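Side-chain contacts in phosphodiesterase (Candida albicans, PDB 6CPU), which is a mostly helical metalloprotein of the phosphodiesterase family, HD clan, that holds a zinc ion and a magnesium ion: residues 128-131 against 132-136; 180-183 against 184-187; 186-189 against 190-193; 286-289 against 290-294; 550-553 against 554-557. All blocks are in the same frame, centred on the assembly; numbering follows the deposited sequence.

Interaction 1 of 5, residues 128-131 against 132-136; sequences ISRV and GNWTG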
loop_
_atom_site.group_PDB
_atom_site.type_symbol
_atom_site.label_atom_id
_atom_site.label_comp_id
_atom_site.label_asym_id
_atom_site.label_seq_id
_atom_site.Cartn_x
_atom_site.Cartn_y
_atom_site.Cartn_z
ATOM N N ILE A 128 -4.985 -15.164 -11.530
ATOM C CA ILE A 128 -3.702 -15.463 -12.134
ATOM C C ILE A 128 -3.597 -14.772 -13.485
ATOM O O ILE A 128 -2.534 -14.257 -13.827
ATOM C CB ILE A 128 -3.464 -16.994 -12.260
ATOM C CG1 ILE A 128 -3.633 -17.671 -10.890
ATOM C CG2 ILE A 128 -2.092 -17.281 -12.836
ATOM C CD1 ILE A 128 -2.667 -17.255 -9.807
ATOM N N SER A 129 -4.695 -14.736 -14.235
ATOM C CA SER A 129 -4.768 -13.951 -15.474
ATOM C C SER A 129 -4.467 -12.462 -15.197
ATOM O O SER A 129 -3.720 -11.816 -15.944
ATOM C CB SER A 129 -6.155 -14.078 -16.091
ATOM O OG SER A 129 -6.254 -13.451 -17.358
ATOM N N ARG A 130 -5.071 -11.940 -14.140
ATOM C CA ARG A 130 -4.918 -10.511 -13.791
ATOM C C ARG A 130 -3.464 -10.137 -13.496
ATOM O O ARG A 130 -2.962 -9.109 -13.972
ATOM C CB ARG A 130 -5.790 -10.140 -12.608
ATOM C CG ARG A 130 -7.270 -10.052 -12.913
ATOM C CD ARG A 130 -8.054 -9.362 -11.806
ATOM N NE ARG A 130 -8.013 -10.035 -10.510
ATOM C CZ ARG A 130 -8.780 -11.062 -10.146
ATOM N NH1 ARG A 130 -9.640 -11.618 -10.992
ATOM N NH2 ARG A 130 -8.651 -11.551 -8.914
ATOM N N VAL A 131 -2.779 -10.967 -12.718
ATOM C CA VAL A 131 -1.390 -10.718 -12.368
ATOM C C VAL A 131 -0.519 -10.790 -13.629
ATOM O O VAL A 131 0.387 -9.988 -13.801
ATOM C CB VAL A 131 -0.891 -11.682 -11.261
ATOM C CG1 VAL A 131 0.591 -11.473 -10.992
ATOM C CG2 VAL A 131 -1.704 -11.510 -9.979
ATOM N N GLY A 132 -0.789 -11.755 -14.500
ATOM C CA GLY A 132 -0.069 -11.841 -15.768
ATOM C C GLY A 132 -0.254 -10.594 -16.632
ATOM O O GLY A 132 0.700 -10.146 -17.279
ATOM N N ASN A 133 -1.466 -10.052 -16.644
ATOM C CA ASN A 133 -1.759 -8.823 -17.402
ATOM C C ASN A 133 -0.892 -7.678 -16.867
ATOM O O ASN A 133 -0.217 -6.987 -17.648
ATOM C CB ASN A 133 -3.214 -8.375 -17.271
ATOM C CG ASN A 133 -4.233 -9.337 -17.881
ATOM O OD1 ASN A 133 -3.987 -10.035 -18.867
ATOM N ND2 ASN A 133 -5.436 -9.312 -17.304
ATOM N N TRP A 134 -0.945 -7.463 -15.555
ATOM C CA TRP A 134 -0.262 -6.315 -14.932
ATOM C C TRP A 134 1.241 -6.386 -15.166
ATOM O O TRP A 134 1.872 -5.367 -15.436
ATOM C CB TRP A 134 -0.509 -6.253 -13.431
ATOM C CG TRP A 134 -1.930 -6.089 -13.038
ATOM C CD1 TRP A 134 -2.897 -5.378 -13.689
ATOM C CD2 TRP A 134 -2.526 -6.598 -11.858
ATOM N NE1 TRP A 134 -4.093 -5.453 -12.990
ATOM C CE2 TRP A 134 -3.886 -6.194 -11.861
ATOM C CE3 TRP A 134 -2.054 -7.380 -10.803
ATOM C CZ2 TRP A 134 -4.765 -6.534 -10.837
ATOM C CZ3 TRP A 134 -2.945 -7.736 -9.797
ATOM C CH2 TRP A 134 -4.278 -7.315 -9.828
ATOM N N THR A 135 1.811 -7.589 -15.035
ATOM C CA THR A 135 3.258 -7.765 -15.100
ATOM C C THR A 135 3.775 -7.952 -16.533
ATOM O O THR A 135 4.989 -7.987 -16.737
ATOM C CB THR A 135 3.708 -8.996 -14.286
ATOM O OG1 THR A 135 2.990 -10.137 -14.766
ATOM C CG2 THR A 135 3.460 -8.809 -12.805
ATOM N N GLY A 136 2.879 -8.111 -17.507
ATOM C CA GLY A 136 3.281 -8.313 -18.902
ATOM C C GLY A 136 3.931 -9.661 -19.170
ATOM O O GLY A 136 4.754 -9.796 -20.085
HETATM O O HOH W 1 -3.302 -12.856 -18.701
HETATM O O HOH W 2 -5.406 -7.515 -14.774
#
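Val131 O is gripped twice by Thr135, through its hydroxyl (OG1 to Val131 O 2.8 Å) and through its backbone N at 3.1 Å from Val131 O. The two donors arrive from opposite faces of the carbonyl plane. Thr135 can do this because chi1 of 56° holds OG1 in the crowded position between backbone N and carbonyl carbon, turned back over the preceding turn; the same hydroxyl also bonds Thr137.

The Trp134 indole folds back so that Arg130 O sits 3.2 Å above one face, near the rim, while its CZ3 meets Val131 CG2 at 4.0 Å. Asn133 and Ser129 are linked by water, which donates to Asn133 OD1 (2.9 Å) and Ser129 OG; a second water joins Asn133 ND2 to Arg130 O. Both side chains also bond Leu123 O, a polar pairing that suits buried amide and hydroxyl groups.

Gly136, with positive phi, closes the helix in a Schellman motif. Helix 127-135 is held on several sides: Ile128 and Val131 press on helix 470-495, Arg130 reaches Asp41 and Asp505 by salt bridges and Leu124 O by a hydrogen bond, and Thr135 rests on the loop at Pro354.

Interaction 2 of 5, residues 180-183 against 184-187; sequences TNQL and IYLY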
loop_
_atom_site.group_PDB
_atom_site.type_symbol
_atom_site.label_atom_id
_atom_site.label_comp_id
_atom_site.label_asym_id
_atom_site.label_seq_id
_atom_site.Cartn_x
_atom_site.Cartn_y
_atom_site.Cartn_z
ATOM N N THR A 180 -0.359 18.142 -15.218
ATOM C CA THR A 180 -0.115 18.018 -13.783
ATOM C C THR A 180 -0.944 19.013 -12.972
ATOM O O THR A 180 -1.548 18.656 -11.959
ATOM C CB THR A 180 1.388 18.156 -13.479
ATOM O OG1 THR A 180 2.079 17.029 -14.043
ATOM C CG2 THR A 180 1.671 18.224 -11.978
ATOM N N ASN A 181 -0.990 20.271 -13.408
ATOM C CA ASN A 181 -1.747 21.262 -12.661
ATOM C C ASN A 181 -3.245 21.083 -12.767
ATOM O O ASN A 181 -3.972 21.423 -11.825
ATOM C CB ASN A 181 -1.342 22.679 -13.081
ATOM C CG ASN A 181 0.068 23.014 -12.665
ATOM O OD1 ASN A 181 0.533 22.629 -11.589
ATOM N ND2 ASN A 181 0.761 23.752 -13.517
ATOM N N GLN A 182 -3.700 20.532 -13.892
ATOM C CA GLN A 182 -5.101 20.209 -14.080
ATOM C C GLN A 182 -5.526 19.054 -13.148
ATOM O O GLN A 182 -6.603 19.100 -12.554
ATOM C CB GLN A 182 -5.377 19.864 -15.549
ATOM C CG GLN A 182 -6.844 19.867 -15.961
ATOM C CD GLN A 182 -7.499 21.245 -15.894
ATOM O OE1 GLN A 182 -8.711 21.370 -16.052
ATOM N NE2 GLN A 182 -6.701 22.278 -15.654
ATOM N N LEU A 183 -4.685 18.028 -13.025
ATOM C CA LEU A 183 -4.960 16.946 -12.055
ATOM C C LEU A 183 -4.995 17.449 -10.616
ATOM O O LEU A 183 -5.810 16.984 -9.831
ATOM C CB LEU A 183 -3.928 15.814 -12.175
ATOM C CG LEU A 183 -4.038 15.021 -13.473
ATOM C CD1 LEU A 183 -2.889 14.060 -13.589
ATOM C CD2 LEU A 183 -5.362 14.268 -13.582
ATOM N N ILE A 184 -4.096 18.380 -10.270
ATOM C CA ILE A 184 -4.070 18.994 -8.942
ATOM C C ILE A 184 -5.380 19.746 -8.703
ATOM O O ILE A 184 -5.957 19.696 -7.611
ATOM C CB ILE A 184 -2.850 19.938 -8.762
ATOM C CG1 ILE A 184 -1.550 19.128 -8.693
ATOM C CG2 ILE A 184 -2.973 20.770 -7.488
ATOM C CD1 ILE A 184 -0.276 19.943 -8.752
ATOM N N TYR A 185 -5.843 20.436 -9.740
ATOM C CA TYR A 185 -7.093 21.182 -9.693
ATOM C C TYR A 185 -8.287 20.259 -9.435
ATOM O O TYR A 185 -9.142 20.547 -8.610
ATOM C CB TYR A 185 -7.278 21.950 -11.004
ATOM C CG TYR A 185 -8.674 22.490 -11.194
ATOM C CD1 TYR A 185 -9.548 21.914 -12.108
ATOM C CD2 TYR A 185 -9.117 23.580 -10.459
ATOM C CE1 TYR A 185 -10.830 22.408 -12.281
ATOM C CE2 TYR A 185 -10.394 24.084 -10.624
ATOM C CZ TYR A 185 -11.245 23.497 -11.533
ATOM O OH TYR A 185 -12.514 24.012 -11.684
ATOM N N LEU A 186 -8.312 19.132 -10.136
ATOM C CA LEU A 186 -9.375 18.143 -9.973
ATOM C C LEU A 186 -9.295 17.456 -8.613
ATOM O O LEU A 186 -10.316 17.165 -8.015
ATOM C CB LEU A 186 -9.329 17.128 -11.116
ATOM C CG LEU A 186 -9.624 17.662 -12.522
ATOM C CD1 LEU A 186 -9.281 16.648 -13.603
ATOM C CD2 LEU A 186 -11.075 18.081 -12.650
ATOM N N TYR A 187 -8.083 17.220 -8.117
ATOM C CA TYR A 187 -7.900 16.665 -6.779
ATOM C C TYR A 187 -8.510 17.607 -5.737
ATOM O O TYR A 187 -9.293 17.193 -4.876
ATOM C CB TYR A 187 -6.420 16.456 -6.508
ATOM C CG TYR A 187 -6.096 16.007 -5.104
ATOM C CD1 TYR A 187 -6.584 14.798 -4.610
ATOM C CD2 TYR A 187 -5.282 16.771 -4.282
ATOM C CE1 TYR A 187 -6.282 14.385 -3.322
ATOM C CE2 TYR A 187 -4.975 16.364 -3.005
ATOM C CZ TYR A 187 -5.479 15.170 -2.530
ATOM O OH TYR A 187 -5.167 14.772 -1.253
#
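Ile184 CD1 reaches back one turn of helix 177-193 to touch Thr180 CG2 at 4.1 Å and Asn181 OD1 at 4.0 Å. Its CG1 leans away from the carbonyl carbon and beside the backbone N (chi1 -70°), and the extended chi2 carries CD1 back along the helix, with CG1 3.3 Å from Thr180 O. In Thr180, OG1 is anti to the carbonyl carbon (chi1 -67°) and bonds Arg175 NE and Ser176 O, which leaves CG2 anti to the backbone N and facing Ile184. Beta-branching, which limits chi1 in a helix, probably fits residues that meet methyl to methyl; both also touch Arg392 of helix 377-394. Asn181 runs beside Ile184, pointing the same way.

Gln182 and Tyr185 likewise lie alongside each other. The glutamine chain leaves with CG opposite the backbone N and kinks at chi2, which brings its amide plane to 35° from the phenol ring.

On the buried flank Leu186 CG lies 3.3 Å from Gln182 O, and Leu183 and Leu186 both face Leu89 of helix 84-94. Tyr187 instead sends its ring away to helix 253-264. The four backbone bonds are ordinary alpha-helical ones, such as Tyr187 N to Leu183 O at 2.9 Å. With no direct polar bond joining side chains across the turn, their contact rests on van der Waals touch, and the Thr180 hydroxyl finds its partners outside it.

Interaction 3 of 5, residues 186-189 against 190-193; sequences LYRL and MIEE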
loop_
_atom_site.group_PDB
_atom_site.type_symbol
_atom_site.label_atom_id
_atom_site.label_comp_id
_atom_site.label_asym_id
_atom_site.label_seq_id
_atom_site.Cartn_x
_atom_site.Cartn_y
_atom_site.Cartn_z
ATOM N N LEU A 186 -8.312 19.132 -10.136
ATOM C CA LEU A 186 -9.375 18.143 -9.973
ATOM C C LEU A 186 -9.295 17.456 -8.613
ATOM O O LEU A 186 -10.316 17.165 -8.015
ATOM C CB LEU A 186 -9.329 17.128 -11.116
ATOM C CG LEU A 186 -9.624 17.662 -12.522
ATOM C CD1 LEU A 186 -9.281 16.648 -13.603
ATOM C CD2 LEU A 186 -11.075 18.081 -12.650
ATOM N N TYR A 187 -8.083 17.220 -8.117
ATOM C CA TYR A 187 -7.900 16.665 -6.779
ATOM C C TYR A 187 -8.510 17.607 -5.737
ATOM O O TYR A 187 -9.293 17.193 -4.876
ATOM C CB TYR A 187 -6.420 16.456 -6.508
ATOM C CG TYR A 187 -6.096 16.007 -5.104
ATOM C CD1 TYR A 187 -6.584 14.798 -4.610
ATOM C CD2 TYR A 187 -5.282 16.771 -4.282
ATOM C CE1 TYR A 187 -6.282 14.385 -3.322
ATOM C CE2 TYR A 187 -4.975 16.364 -3.005
ATOM C CZ TYR A 187 -5.479 15.170 -2.530
ATOM O OH TYR A 187 -5.167 14.772 -1.253
ATOM N N ARG A 188 -8.188 18.892 -5.857
ATOM C CA ARG A 188 -8.679 19.883 -4.902
ATOM C C ARG A 188 -10.200 20.059 -4.982
ATOM O O ARG A 188 -10.858 20.272 -3.965
ATOM C CB ARG A 188 -7.942 21.213 -5.098
ATOM C CG ARG A 188 -6.449 21.132 -4.813
ATOM C CD ARG A 188 -6.154 21.008 -3.326
ATOM N NE ARG A 188 -4.835 20.435 -3.058
ATOM C CZ ARG A 188 -4.377 20.134 -1.844
ATOM N NH1 ARG A 188 -5.119 20.366 -0.768
ATOM N NH2 ARG A 188 -3.168 19.603 -1.695
ATOM N N LEU A 189 -10.752 19.921 -6.182
ATOM C CA LEU A 189 -12.196 19.972 -6.393
ATOM C C LEU A 189 -12.880 18.840 -5.630
ATOM O O LEU A 189 -13.895 19.047 -4.970
ATOM C CB LEU A 189 -12.517 19.880 -7.888
ATOM C CG LEU A 189 -13.578 20.779 -8.502
ATOM C CD1 LEU A 189 -13.335 22.256 -8.157
ATOM C CD2 LEU A 189 -13.567 20.586 -10.006
ATOM N N MET A 190 -12.315 17.638 -5.705
ATOM C CA MET A 190 -12.883 16.519 -4.953
ATOM C C MET A 190 -12.841 16.741 -3.447
ATOM O O MET A 190 -13.788 16.383 -2.756
ATOM C CB MET A 190 -12.189 15.207 -5.318
ATOM C CG MET A 190 -12.566 14.737 -6.702
ATOM S SD MET A 190 -11.915 13.108 -7.107
ATOM C CE MET A 190 -10.177 13.497 -7.340
ATOM N N ILE A 191 -11.767 17.336 -2.937
ATOM C CA ILE A 191 -11.653 17.630 -1.506
ATOM C C ILE A 191 -12.747 18.616 -1.093
ATOM O O ILE A 191 -13.342 18.489 -0.022
ATOM C CB ILE A 191 -10.270 18.193 -1.160
ATOM C CG1 ILE A 191 -9.227 17.066 -1.252
ATOM C CG2 ILE A 191 -10.255 18.822 0.230
ATOM C CD1 ILE A 191 -7.797 17.544 -1.386
ATOM N N GLU A 192 -13.009 19.568 -1.980
ATOM C CA GLU A 192 -14.002 20.614 -1.753
ATOM C C GLU A 192 -15.424 20.059 -1.724
ATOM O O GLU A 192 -16.234 20.460 -0.880
ATOM C CB GLU A 192 -13.871 21.668 -2.853
ATOM C CG GLU A 192 -14.454 23.024 -2.506
ATOM C CD GLU A 192 -14.413 23.989 -3.679
ATOM O OE1 GLU A 192 -15.346 24.806 -3.798
ATOM O OE2 GLU A 192 -13.464 23.920 -4.490
ATOM N N GLU A 193 -15.727 19.121 -2.623
ATOM C CA GLU A 193 -17.096 18.604 -2.771
ATOM C C GLU A 193 -17.404 17.256 -2.124
ATOM O O GLU A 193 -18.563 16.977 -1.824
ATOM C CB GLU A 193 -17.461 18.538 -4.243
ATOM C CG GLU A 193 -17.452 19.909 -4.911
ATOM C CD GLU A 193 -18.110 19.896 -6.275
ATOM O OE1 GLU A 193 -19.140 19.210 -6.458
ATOM O OE2 GLU A 193 -17.597 20.580 -7.176
#
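Tyr187 and Ile191, one turn apart near the C-terminal end of helix 177-193, make a CH-pi contact on the flank that faces helix 253-264. Ile191 CD1 lies 3.7 Å from the centroid of the Tyr187 ring, 24° off its normal, and is nearest Tyr187 CE2 and CZ, both 3.5 Å from Ile191 CD1. A slim terminal methyl suits this place, for it can settle over the ring while CG1, swung beside the backbone N (chi1 -72°), still passes close to Tyr187 O.

The same methyl lies alongside Arg188, with CD1 3.9 Å from Arg188 NH1 and over a face of the guanidinium. Arg188 bends at chi2 toward the tyrosine: Tyr187 CE2 sits over a guanidinium face, while Arg188 NH2 lies in the plane of the phenol ring, at its edge. NH1 forms a salt bridge with Glu255 of helix 253-264. Spacings of three and four residues, which place side chains on one flank of an alpha helix, explain this clustering.

Around the helix, Met190 folds at chi3, so that CE comes to 3.7 Å from Leu186 O, and the Met190 side chain packs against Phe94 of helix 84-94 and Ile29 and Phe33 of helix 25-34. Leu189, its chi1 at -137° rather than at a staggered value, puts CD1 4.0 Å from Glu192 OE2. The carboxylate of Glu193 accepts from Ser77 OG and Leu79 N.

Interaction 4 of 5, residues 286-289 against 290-294; sequences CFHF and LIRLG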
loop_
_atom_site.group_PDB
_atom_site.type_symbol
_atom_site.label_atom_id
_atom_site.label_comp_id
_atom_site.label_asym_id
_atom_site.label_seq_id
_atom_site.Cartn_x
_atom_site.Cartn_y
_atom_site.Cartn_z
ATOM N N CYS A 286 6.739 1.307 11.743
ATOM C CA CYS A 286 7.557 2.532 11.758
ATOM C C CYS A 286 7.078 3.494 12.833
ATOM O O CYS A 286 7.882 4.089 13.562
ATOM C CB CYS A 286 7.506 3.259 10.411
ATOM S SG CYS A 286 8.672 2.643 9.191
ATOM N N PHE A 287 5.763 3.657 12.904
ATOM C CA PHE A 287 5.142 4.549 13.881
ATOM C C PHE A 287 5.573 4.174 15.311
ATOM O O PHE A 287 6.007 5.033 16.076
ATOM C CB PHE A 287 3.626 4.490 13.732
ATOM C CG PHE A 287 2.893 5.595 14.430
ATOM C CD1 PHE A 287 3.014 6.901 13.997
ATOM C CD2 PHE A 287 2.055 5.321 15.498
ATOM C CE1 PHE A 287 2.329 7.925 14.618
ATOM C CE2 PHE A 287 1.357 6.344 16.130
ATOM C CZ PHE A 287 1.500 7.649 15.691
ATOM N N HIS A 288 5.487 2.891 15.644
ATOM C CA HIS A 288 5.931 2.426 16.970
ATOM C C HIS A 288 7.439 2.607 17.187
ATOM O O HIS A 288 7.846 3.106 18.248
ATOM C CB HIS A 288 5.510 0.984 17.232
ATOM C CG HIS A 288 4.155 0.861 17.854
ATOM N ND1 HIS A 288 3.957 0.333 19.114
ATOM C CD2 HIS A 288 2.929 1.220 17.398
ATOM C CE1 HIS A 288 2.669 0.365 19.404
ATOM N NE2 HIS A 288 2.022 0.891 18.376
ATOM N N PHE A 289 8.257 2.242 16.192
ATOM C CA PHE A 289 9.703 2.484 16.275
ATOM C C PHE A 289 9.993 3.937 16.619
ATOM O O PHE A 289 10.759 4.225 17.544
ATOM C CB PHE A 289 10.438 2.124 14.968
ATOM C CG PHE A 289 10.381 0.658 14.588
ATOM C CD1 PHE A 289 10.048 -0.327 15.506
ATOM C CD2 PHE A 289 10.700 0.269 13.291
ATOM C CE1 PHE A 289 10.015 -1.662 15.143
ATOM C CE2 PHE A 289 10.676 -1.064 12.925
ATOM C CZ PHE A 289 10.328 -2.031 13.843
ATOM N N LEU A 290 9.378 4.853 15.881
ATOM C CA LEU A 290 9.611 6.275 16.063
ATOM C C LEU A 290 9.167 6.799 17.438
ATOM O O LEU A 290 9.808 7.695 17.994
ATOM C CB LEU A 290 8.932 7.061 14.947
ATOM C CG LEU A 290 9.583 6.873 13.566
ATOM C CD1 LEU A 290 8.595 7.163 12.440
ATOM C CD2 LEU A 290 10.822 7.749 13.439
ATOM N N ILE A 291 8.085 6.254 17.982
ATOM C CA ILE A 291 7.659 6.629 19.334
ATOM C C ILE A 291 8.699 6.157 20.347
ATOM O O ILE A 291 9.208 6.947 21.137
ATOM C CB ILE A 291 6.272 6.073 19.688
ATOM C CG1 ILE A 291 5.198 6.833 18.900
ATOM C CG2 ILE A 291 6.001 6.201 21.188
ATOM C CD1 ILE A 291 3.930 6.044 18.719
ATOM N N ARG A 292 9.033 4.873 20.291
ATOM C CA ARG A 292 9.981 4.291 21.233
ATOM C C ARG A 292 11.397 4.877 21.111
ATOM O O ARG A 292 12.188 4.775 22.047
ATOM C CB ARG A 292 9.985 2.770 21.100
ATOM C CG ARG A 292 8.661 2.144 21.512
ATOM C CD ARG A 292 8.786 0.644 21.674
ATOM N NE ARG A 292 7.492 -0.027 21.809
ATOM C CZ ARG A 292 6.775 -0.100 22.931
ATOM N NH1 ARG A 292 7.196 0.473 24.054
ATOM N NH2 ARG A 292 5.615 -0.748 22.924
ATOM N N LEU A 293 11.699 5.503 19.973
ATOM C CA LEU A 293 12.949 6.247 19.772
ATOM C C LEU A 293 12.857 7.703 20.221
ATOM O O LEU A 293 13.841 8.437 20.146
ATOM C CB LEU A 293 13.345 6.217 18.285
ATOM C CG LEU A 293 13.898 4.882 17.788
ATOM C CD1 LEU A 293 13.817 4.783 16.266
ATOM C CD2 LEU A 293 15.334 4.702 18.267
ATOM N N GLY A 294 11.677 8.135 20.651
ATOM C CA GLY A 294 11.481 9.509 21.080
ATOM C C GLY A 294 11.370 10.512 19.954
ATOM O O GLY A 294 11.433 11.714 20.198
#
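Ile291 CD1 slants against the Phe287 ring one turn earlier, at 4.1 Å from the ring centroid and 30° off the normal, a CH-pi contact. The methyl is off-centre, displaced toward the CD2-CE2 side, with Phe287 CE2 3.7 Å from Ile291 CD1. CG of Phe287 is anti to the backbone N (chi1 -166°), which sends the ring out along the flank where the isoleucine methyl can follow it. Flat aromatic and branched aliphatic groups together make a buried apolar patch; Phe287 touches Leu296 and Ile291 touches Phe299.

A different pairing joins His288 and Arg292. The arginine chain runs extended from CG to NE, and its NH2 stands at the edge of the imidazole, close to the ring plane, with His288 ND1 4.3 Å from Arg292 NH2, too far for a bond. Arg292 NE is buried without a partner in the model.

Two leucines pack against the carbonyl oxygens four residues back, Leu290 CG 3.3 Å from Cys286 O and Leu293 CG 3.2 Å from Phe289 O. Cys286 and Leu290 face helix 336-348, and Phe289 faces helix 446-462. Gly294, with positive phi, ends helix 276-292 in a Schellman motif, its N bonding Ile291 O at 2.8 Å. Near the other end of this helix lies the zinc ligand His278. The chemistry is thus mainly apolar. His288 and Arg292 do not bond each other; their polar ends are held by Val215 O, which His288 NE2 bonds, by Glu304 O, which Arg292 NH1 bonds, and by a cation-pi contact of the guanidinium with the Tyr553 ring.

Interaction 5 of 5, residues 550-553 against 554-557; sequences QLQY and TCDI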
loop_
_atom_site.group_PDB
_atom_site.type_symbol
_atom_site.label_atom_id
_atom_site.label_comp_id
_atom_site.label_asym_id
_atom_site.label_seq_id
_atom_site.Cartn_x
_atom_site.Cartn_y
_atom_site.Cartn_z
ATOM N N GLN A 550 16.443 1.077 22.142
ATOM C CA GLN A 550 14.998 1.077 22.415
ATOM C C GLN A 550 14.197 0.035 21.624
ATOM O O GLN A 550 13.064 -0.280 21.991
ATOM C CB GLN A 550 14.398 2.460 22.175
ATOM C CG GLN A 550 15.010 3.583 23.003
ATOM C CD GLN A 550 16.012 4.413 22.229
ATOM O OE1 GLN A 550 16.880 3.876 21.540
ATOM N NE2 GLN A 550 15.907 5.731 22.350
ATOM N N LEU A 551 14.777 -0.508 20.552
ATOM C CA LEU A 551 14.084 -1.504 19.730
ATOM C C LEU A 551 14.426 -2.946 20.103
ATOM O O LEU A 551 14.031 -3.879 19.397
ATOM C CB LEU A 551 14.367 -1.247 18.239
ATOM C CG LEU A 551 14.305 0.225 17.794
ATOM C CD1 LEU A 551 14.510 0.332 16.288
ATOM C CD2 LEU A 551 12.996 0.892 18.199
ATOM N N GLN A 552 15.123 -3.139 21.230
ATOM C CA GLN A 552 15.537 -4.477 21.674
ATOM C C GLN A 552 14.349 -5.432 21.791
ATOM O O GLN A 552 14.479 -6.631 21.531
ATOM C CB GLN A 552 16.306 -4.386 23.014
ATOM C CG GLN A 552 16.753 -5.717 23.615
ATOM C CD GLN A 552 17.771 -6.453 22.762
ATOM O OE1 GLN A 552 18.626 -5.840 22.122
ATOM N NE2 GLN A 552 17.693 -7.776 22.760
ATOM N N TYR A 553 13.184 -4.900 22.160
ATOM C CA TYR A 553 11.983 -5.719 22.291
ATOM C C TYR A 553 11.682 -6.548 21.036
ATOM O O TYR A 553 11.111 -7.636 21.138
ATOM C CB TYR A 553 10.782 -4.851 22.674
ATOM C CG TYR A 553 10.186 -4.058 21.527
ATOM C CD1 TYR A 553 9.148 -4.584 20.764
ATOM C CD2 TYR A 553 10.660 -2.793 21.206
ATOM C CE1 TYR A 553 8.597 -3.866 19.712
ATOM C CE2 TYR A 553 10.115 -2.070 20.156
ATOM C CZ TYR A 553 9.078 -2.611 19.416
ATOM O OH TYR A 553 8.527 -1.895 18.369
ATOM N N THR A 554 12.069 -6.042 19.857
ATOM C CA THR A 554 11.884 -6.793 18.610
ATOM C C THR A 554 12.696 -8.085 18.627
ATOM O O THR A 554 12.182 -9.152 18.296
ATOM C CB THR A 554 12.251 -5.968 17.362
ATOM O OG1 THR A 554 13.584 -5.455 17.475
ATOM C CG2 THR A 554 11.279 -4.809 17.185
ATOM N N CYS A 555 13.960 -7.985 19.027
ATOM C CA CYS A 555 14.801 -9.177 19.190
ATOM C C CYS A 555 14.208 -10.157 20.214
ATOM O O CYS A 555 14.256 -11.375 20.018
ATOM C CB CYS A 555 16.217 -8.779 19.600
ATOM S SG CYS A 555 16.948 -7.491 18.565
ATOM N N ASP A 556 13.637 -9.622 21.294
ATOM C CA ASP A 556 13.013 -10.453 22.333
ATOM C C ASP A 556 11.863 -11.283 21.784
ATOM O O ASP A 556 11.752 -12.472 22.098
ATOM C CB ASP A 556 12.510 -9.600 23.505
ATOM C CG ASP A 556 13.623 -8.815 24.191
ATOM O OD1 ASP A 556 14.804 -9.201 24.058
ATOM O OD2 ASP A 556 13.315 -7.805 24.858
ATOM N N ILE A 557 11.015 -10.668 20.952
ATOM C CA ILE A 557 9.862 -11.373 20.380
ATOM C C ILE A 557 10.280 -12.351 19.280
ATOM O O ILE A 557 9.701 -13.431 19.169
ATOM C CB ILE A 557 8.775 -10.401 19.852
ATOM C CG1 ILE A 557 8.218 -9.548 20.998
ATOM C CG2 ILE A 557 7.643 -11.173 19.191
ATOM C CD1 ILE A 557 7.382 -8.365 20.549
#
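Tyr553 leaves the helix with CG between its backbone N and carbonyl carbon (chi1 78°), which lays the ring over the following residue, Thr554. CB is 3.3 Å from Thr554 N, and CG closer still at 3.2 Å from Thr554 N. On the ring, CD1 lies at the edge met by Ile557 CD1, 4.2 Å away. CE1 and CZ then pass over the threonine methyl, each 3.8 Å from Thr554 CG2, and the OH is the last atom to lie near that methyl. The result is a CH-pi contact over the face, 18° off the ring normal. Gln550 O lies in the ring plane at the edge, and Trp218 meets the ring edge-to-face.

Threonine suits its place by offering two different branches. CG2 goes to the ring, while OG1 donates to Leu551 O almost in line with that carbonyl; the 2.5 Å from OG1 to Leu551 O is shorter than usual, and the exact length is doubtful. Thr554 N bonds the same oxygen at 3.0 Å, from well above the carbonyl plane, so Leu551 O, in the 3-10 turn, takes both donors of Thr554. Thr554 also meets Phe541, and Cys555 meets Asn542 and Ser545, all of helix 525-547; Phe289 of helix 276-292 lies against Tyr553 and Thr554.

Gln552 bends at chi2, its amide plane 53° from the Asp556 carboxylate. Its NE2 bonds Asp556 OD1 only weakly, at 3.5 Å, and Asp556 has a long, weak ion pair with Lys307. The polar pair lies on the partly exposed flank, the ring and methyls on the buried one.

How the interactions relate
All five contacts are local, within or at the ends of helices. Interactions 2 and 3 share Leu186 and Tyr187 on helix 177-193, their centres 9 Å apart, and are only partly buried, with exposed residues in each. Interactions 1, 4 and 5 are buried. Interactions 4 and 5 lie on different helices yet touch: Phe289 CE1 is 3.6 Å from Tyr553 OH, and Arg292 CD is 3.4 Å from Tyr553 CE2. Interaction 1 touches none of the other four. Chemically it is the most polar, with waters and a doubly held carbonyl; interactions 3, 4 and 5 each set a methyl against an aromatic ring; interaction 2 is mixed van der Waals contact. Interactions 1 and 4 both end in Schellman motifs.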